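Local coordinates for protein probable DNA endonuclease SmrA (PDB 3QD7) that has DNA endonuclease activity and binds DNA, this chain being a fragment that carries its Smr domain, at residues Gly42-Gln47 with Ala125-Leu130; Leu36-Ser41 with Leu76-Ile81. All coordinates share one frame; numbering follows the deposited sequence.

Contact 1 of 2, residues Gly42-Gln47 with Ala125-Leu130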
loop_
_atom_site.group_PDB
_atom_site.type_symbol
_atom_site.label_atom_id
_atom_site.label_comp_id
_atom_site.label_asym_id
_atom_site.label_seq_id
_atom_site.Cartn_x
_atom_site.Cartn_y
_atom_site.Cartn_z
ATOM N N GLY A 42 -2.511 -8.766 12.304
ATOM C CA GLY A 42 -2.044 -9.595 11.204
ATOM C C GLY A 42 -0.578 -10.003 11.348
ATOM O O GLY A 42 0.184 -9.421 12.125
ATOM N N LYS A 43 -0.197 -11.027 10.601
ATOM C CA LYS A 43 1.156 -11.527 10.584
ATOM C C LYS A 43 1.833 -10.909 9.366
ATOM O O LYS A 43 1.302 -11.005 8.261
ATOM C CB LYS A 43 1.102 -13.050 10.443
ATOM C CG LYS A 43 2.232 -13.800 11.111
ATOM C CD LYS A 43 2.242 -15.257 10.664
ATOM C CE LYS A 43 3.647 -15.850 10.811
ATOM N NZ LYS A 43 3.920 -16.839 9.715
ATOM N N TYR A 44 2.983 -10.258 9.550
ATOM C CA TYR A 44 3.693 -9.681 8.399
ATOM C C TYR A 44 5.109 -10.205 8.197
ATOM O O TYR A 44 6.070 -9.483 8.443
ATOM C CB TYR A 44 3.709 -8.158 8.455
ATOM C CG TYR A 44 2.333 -7.553 8.405
ATOM C CD1 TYR A 44 1.775 -7.123 7.194
ATOM C CD2 TYR A 44 1.581 -7.414 9.575
ATOM C CE1 TYR A 44 0.512 -6.547 7.153
ATOM C CE2 TYR A 44 0.321 -6.856 9.547
ATOM C CZ TYR A 44 -0.200 -6.435 8.339
ATOM O OH TYR A 44 -1.441 -5.894 8.353
ATOM N N PRO A 45 5.238 -11.458 7.716
ATOM C CA PRO A 45 6.555 -12.005 7.425
ATOM C C PRO A 45 7.231 -11.249 6.267
ATOM O O PRO A 45 6.593 -10.423 5.594
ATOM C CB PRO A 45 6.247 -13.454 7.030
ATOM C CG PRO A 45 4.861 -13.430 6.505
ATOM C CD PRO A 45 4.149 -12.357 7.280
ATOM N N GLN A 46 8.507 -11.526 6.030
ATOM C CA GLN A 46 9.245 -10.786 5.011
ATOM C C GLN A 46 8.634 -10.859 3.606
ATOM O O GLN A 46 8.678 -9.884 2.865
ATOM C CB GLN A 46 10.690 -11.249 4.962
ATOM C CG GLN A 46 11.557 -10.433 4.019
ATOM C CD GLN A 46 12.889 -11.104 3.796
ATOM O OE1 GLN A 46 13.259 -12.026 4.532
ATOM N NE2 GLN A 46 13.618 -10.659 2.781
ATOM N N GLN A 47 8.080 -12.006 3.235
ATOM C CA GLN A 47 7.596 -12.179 1.882
ATOM C C GLN A 47 6.248 -11.480 1.657
ATOM O O GLN A 47 5.752 -11.393 0.529
ATOM C CB GLN A 47 7.567 -13.675 1.480
ATOM C CG GLN A 47 6.505 -14.541 2.145
ATOM C CD GLN A 47 6.898 -15.055 3.544
ATOM O OE1 GLN A 47 6.042 -15.553 4.276
ATOM N NE2 GLN A 47 8.192 -14.937 3.916
ATOM N N ALA A 125 5.407 3.195 6.543
ATOM C CA ALA A 125 4.859 1.970 5.918
ATOM C C ALA A 125 3.394 1.868 6.125
ATOM O O ALA A 125 2.851 2.497 7.049
ATOM C CB ALA A 125 5.555 0.722 6.510
ATOM N N CYS A 126 2.711 1.067 5.321
ATOM C CA CYS A 126 1.315 0.798 5.629
ATOM C C CYS A 126 0.931 -0.676 5.492
ATOM O O CYS A 126 1.482 -1.415 4.657
ATOM C CB CYS A 126 0.370 1.714 4.838
ATOM S SG CYS A 126 0.332 1.356 3.100
ATOM N N TYR A 127 0.010 -1.078 6.360
ATOM C CA TYR A 127 -0.628 -2.386 6.372
ATOM C C TYR A 127 -1.705 -2.336 5.341
ATOM O O TYR A 127 -2.402 -1.325 5.241
ATOM C CB TYR A 127 -1.356 -2.606 7.704
ATOM C CG TYR A 127 -0.459 -2.740 8.890
ATOM C CD1 TYR A 127 0.798 -3.314 8.755
ATOM C CD2 TYR A 127 -0.867 -2.322 10.162
ATOM C CE1 TYR A 127 1.633 -3.467 9.822
ATOM C CE2 TYR A 127 -0.026 -2.473 11.250
ATOM C CZ TYR A 127 1.224 -3.053 11.059
ATOM O OH TYR A 127 2.091 -3.231 12.092
ATOM N N VAL A 128 -1.905 -3.436 4.631
ATOM C CA VAL A 128 -2.953 -3.510 3.641
ATOM C C VAL A 128 -3.749 -4.807 3.873
ATOM O O VAL A 128 -3.160 -5.892 4.002
ATOM C CB VAL A 128 -2.359 -3.478 2.184
ATOM C CG1 VAL A 128 -3.464 -3.454 1.117
ATOM C CG2 VAL A 128 -1.374 -2.329 2.000
ATOM N N ALA A 129 -5.080 -4.693 3.924
ATOM C CA ALA A 129 -5.938 -5.877 4.020
ATOM C C ALA A 129 -6.356 -6.323 2.620
ATOM O O ALA A 129 -6.841 -5.521 1.825
ATOM C CB ALA A 129 -7.163 -5.617 4.902
ATOM N N LEU A 130 -6.165 -7.607 2.349
ATOM C CA LEU A 130 -6.455 -8.182 1.044
ATOM C C LEU A 130 -7.580 -9.217 1.180
ATOM O O LEU A 130 -7.563 -10.035 2.102
ATOM C CB LEU A 130 -5.188 -8.849 0.481
ATOM C CG LEU A 130 -4.212 -8.145 -0.476
ATOM C CD1 LEU A 130 -4.152 -6.661 -0.411
ATOM C CD2 LEU A 130 -2.839 -8.683 -0.318
#
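Y44 and Y127 form an offset aromatic stack, a buried packing contact on the mixed sheet of the alpha/beta/alpha Smr fold. Y44 belongs to the loop between helix 37-40 and strand 49-51. Y127 lies on strand 125-130, an inner strand of the sheet. The ring centroids are 4.5 Å apart and the planes are inclined by 18°, so the rings are close to parallel but displaced.

The displacement is clear from the atoms. Y44 comes in with its phenol end first, and its CB starts toward the strand. Its CZ sits 3.3 Å from Y127 CD1, and that carbon lies over one face of the Y44 ring, toward the rim. Y44 CE2 is 3.6 Å from Y127 CE1. The two side chains cross at about a right angle. The phenol end of Y44 lies over the CB, CG and CD1 side of Y127. In Y127, chi1 of -68° sets CG opposite the carbonyl carbon and brings the ring face to face with that of Y44.

No hydrogen bond joins the two segments. Both hydroxyls are bonded elsewhere: Y44 OH to the backbone O of L39, and Y127 OH to ND1 of H120. The H120 ring also meets Y44 edge-to-face. These partners probably hold both phenol ends and limit sliding of one ring over the other. V128, the next residue on the strand, points its CB away from the loop. At the inner end of the stack, Y44 OH rests 3.3 Å from Y127 CG and 3.4 Å from Y127 CB.

Contact 2 of 2, residues Leu36-Ser41 with Leu76-Ile81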
loop_
_atom_site.group_PDB
_atom_site.type_symbol
_atom_site.label_atom_id
_atom_site.label_comp_id
_atom_site.label_asym_id
_atom_site.label_seq_id
_atom_site.Cartn_x
_atom_site.Cartn_y
_atom_site.Cartn_z
ATOM N N LEU A 36 -10.829 -5.369 10.034
ATOM C CA LEU A 36 -9.915 -4.329 10.448
ATOM C C LEU A 36 -8.883 -4.768 11.497
ATOM O O LEU A 36 -7.763 -4.233 11.550
ATOM C CB LEU A 36 -10.724 -3.105 10.871
ATOM C CG LEU A 36 -11.491 -2.452 9.696
ATOM C CD1 LEU A 36 -10.540 -2.116 8.545
ATOM C CD2 LEU A 36 -12.698 -3.280 9.166
ATOM N N ASP A 37 -9.262 -5.742 12.322
ATOM C CA ASP A 37 -8.333 -6.392 13.249
ATOM C C ASP A 37 -7.271 -7.172 12.496
ATOM O O ASP A 37 -6.166 -7.381 12.992
ATOM C CB ASP A 37 -9.079 -7.323 14.210
ATOM C CG ASP A 37 -9.068 -6.812 15.647
ATOM O OD1 ASP A 37 -9.133 -5.578 15.860
ATOM O OD2 ASP A 37 -8.976 -7.651 16.568
ATOM N N LYS A 38 -7.627 -7.607 11.291
ATOM C CA LYS A 38 -6.684 -8.201 10.348
ATOM C C LYS A 38 -5.506 -7.272 10.087
ATOM O O LYS A 38 -4.385 -7.731 9.871
ATOM C CB LYS A 38 -7.419 -8.529 9.036
ATOM C CG LYS A 38 -6.774 -9.588 8.183
ATOM C CD LYS A 38 -7.714 -10.039 7.077
ATOM C CE LYS A 38 -7.695 -9.082 5.915
ATOM N NZ LYS A 38 -8.075 -9.721 4.624
ATOM N N LEU A 39 -5.759 -5.963 10.115
ATOM C CA LEU A 39 -4.723 -4.966 9.873
ATOM C C LEU A 39 -3.778 -4.859 11.044
ATOM O O LEU A 39 -2.562 -4.751 10.849
ATOM C CB LEU A 39 -5.323 -3.584 9.605
ATOM C CG LEU A 39 -6.043 -3.277 8.289
ATOM C CD1 LEU A 39 -6.602 -1.852 8.272
ATOM C CD2 LEU A 39 -5.110 -3.476 7.133
ATOM N N ARG A 40 -4.345 -4.884 12.254
ATOM C CA ARG A 40 -3.615 -4.638 13.500
ATOM C C ARG A 40 -2.822 -5.868 13.940
ATOM O O ARG A 40 -1.604 -5.799 14.145
ATOM C CB ARG A 40 -4.612 -4.259 14.611
ATOM C CG ARG A 40 -4.116 -3.180 15.563
ATOM C CD ARG A 40 -4.799 -3.267 16.935
ATOM N NE ARG A 40 -4.050 -2.483 17.925
ATOM C CZ ARG A 40 -3.109 -2.974 18.734
ATOM N NH1 ARG A 40 -2.787 -4.269 18.707
ATOM N NH2 ARG A 40 -2.489 -2.160 19.586
ATOM N N SER A 41 -3.544 -6.984 14.059
ATOM C CA SER A 41 -3.069 -8.244 14.624
ATOM C C SER A 41 -2.705 -9.261 13.527
ATOM O O SER A 41 -2.600 -10.467 13.780
ATOM C CB SER A 41 -4.168 -8.790 15.567
ATOM O OG SER A 41 -4.083 -10.200 15.762
ATOM N N LEU A 76 -2.335 -14.336 0.175
ATOM C CA LEU A 76 -1.978 -13.443 1.303
ATOM C C LEU A 76 -3.159 -12.559 1.671
ATOM O O LEU A 76 -3.789 -11.974 0.800
ATOM C CB LEU A 76 -0.759 -12.575 0.968
ATOM C CG LEU A 76 0.650 -13.161 1.158
ATOM C CD1 LEU A 76 0.849 -14.433 0.395
ATOM C CD2 LEU A 76 1.714 -12.170 0.755
ATOM N N ARG A 77 -3.444 -12.461 2.959
ATOM C CA ARG A 77 -4.596 -11.724 3.451
ATOM C C ARG A 77 -4.210 -10.328 3.919
ATOM O O ARG A 77 -5.053 -9.458 4.054
ATOM C CB ARG A 77 -5.288 -12.511 4.555
ATOM C CG ARG A 77 -5.890 -13.813 4.034
ATOM C CD ARG A 77 -6.420 -14.653 5.163
ATOM N NE ARG A 77 -7.652 -14.090 5.695
ATOM C CZ ARG A 77 -8.113 -14.339 6.914
ATOM N NH1 ARG A 77 -9.260 -13.807 7.304
ATOM N NH2 ARG A 77 -7.424 -15.122 7.746
ATOM N N ASN A 78 -2.924 -10.131 4.155
ATOM C CA ASN A 78 -2.400 -8.810 4.470
ATOM C C ASN A 78 -0.959 -8.662 4.068
ATOM O O ASN A 78 -0.192 -9.611 4.098
ATOM C CB ASN A 78 -2.608 -8.437 5.934
ATOM C CG ASN A 78 -2.416 -9.605 6.857
ATOM O OD1 ASN A 78 -3.390 -10.234 7.289
ATOM N ND2 ASN A 78 -1.156 -9.917 7.163
ATOM N N VAL A 79 -0.617 -7.452 3.646
ATOM C CA VAL A 79 0.732 -7.160 3.209
ATOM C C VAL A 79 1.151 -5.828 3.767
ATOM O O VAL A 79 0.305 -5.022 4.192
ATOM C CB VAL A 79 0.883 -7.209 1.673
ATOM C CG1 VAL A 79 0.599 -8.605 1.190
ATOM C CG2 VAL A 79 -0.066 -6.193 0.966
ATOM N N LEU A 80 2.463 -5.638 3.805
ATOM C CA LEU A 80 3.089 -4.418 4.265
ATOM C C LEU A 80 3.747 -3.698 3.104
ATOM O O LEU A 80 4.551 -4.282 2.371
ATOM C CB LEU A 80 4.172 -4.758 5.316
ATOM C CG LEU A 80 4.971 -3.587 5.904
ATOM C CD1 LEU A 80 4.035 -2.693 6.717
ATOM C CD2 LEU A 80 6.048 -4.156 6.796
ATOM N N ILE A 81 3.448 -2.414 2.932
ATOM C CA ILE A 81 4.187 -1.646 1.942
ATOM C C ILE A 81 5.024 -0.555 2.598
ATOM O O ILE A 81 4.502 0.272 3.335
ATOM C CB ILE A 81 3.264 -1.046 0.851
ATOM C CG1 ILE A 81 2.377 -2.129 0.199
ATOM C CG2 ILE A 81 4.108 -0.302 -0.205
ATOM C CD1 ILE A 81 1.367 -1.524 -0.754
#
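K38 reaches from the short helix 37-40 to R77, just before strand 78-82, and to N78, the first residue of that strand. The contact lies near the surface, and the lysine chain carries most of it. Its CB heads toward the strand. CG lies anti to the backbone N and passes N78 OD1 at 3.6 Å. The chain stays extended through chi2 to CD. CD lies over one face of the R77 guanidinium, 4.1 Å from R77 NH1. At chi3, 81°, the chain bends. CE then comes within 3.3 Å of R77 O, and NZ gives that oxygen a hydrogen bond of 3.1 Å. The C=O...N angle is 130°, and NZ is tilted 20° from the carbonyl plane.

The NZ group has a second backbone acceptor, L130 O. The lysine thus bridges the carbonyl of R77 and that of L130 on the neighbouring strand 125-130. The R77 side chain crosses the lysine at about a right angle. Its NE is 4.5 Å from K38 NZ, so two like charges sit near each other. The two carbonyl oxygens probably offset part of that cost at NZ. The CB of N78 points toward the helix; its OD1 lies near the K38 chain without a hydrogen bond to it.

Cutting the K38 side chain back to an alanine would probably leave R77 O and L130 O without the ammonium group and open a gap beside the R77 guanidinium.

The helix lies over one face of the sheet. L39 packs on A129 of strand 125-130 and on A112 and C114 of strand 110-115. K38 also touches A129. On strand 78-82, V79 packs against F67, I68 and A71 of helix 57-73.

Overall arrangement
The chain visits 36-41, 42-47, 76-81 and 125-130 in that order, so contacts 1 and 2 interleave along the sequence. Their centres are about 5 Å apart. The first two segments are continuous: helix 37-40 runs straight into the loop. The other two lie on strands 78-82 and 125-130, which are antiparallel neighbours in one sheet. V128 N is 2.8 Å from V79 O, a probable hydrogen bond between them. K43 O also lies 2.9 Å from N78 ND2. Together the two contacts set the helix and the loop after it against two adjoining strands of the Smr fold, packing part of the chain between strands 25-27 and 49-51 onto the sheet.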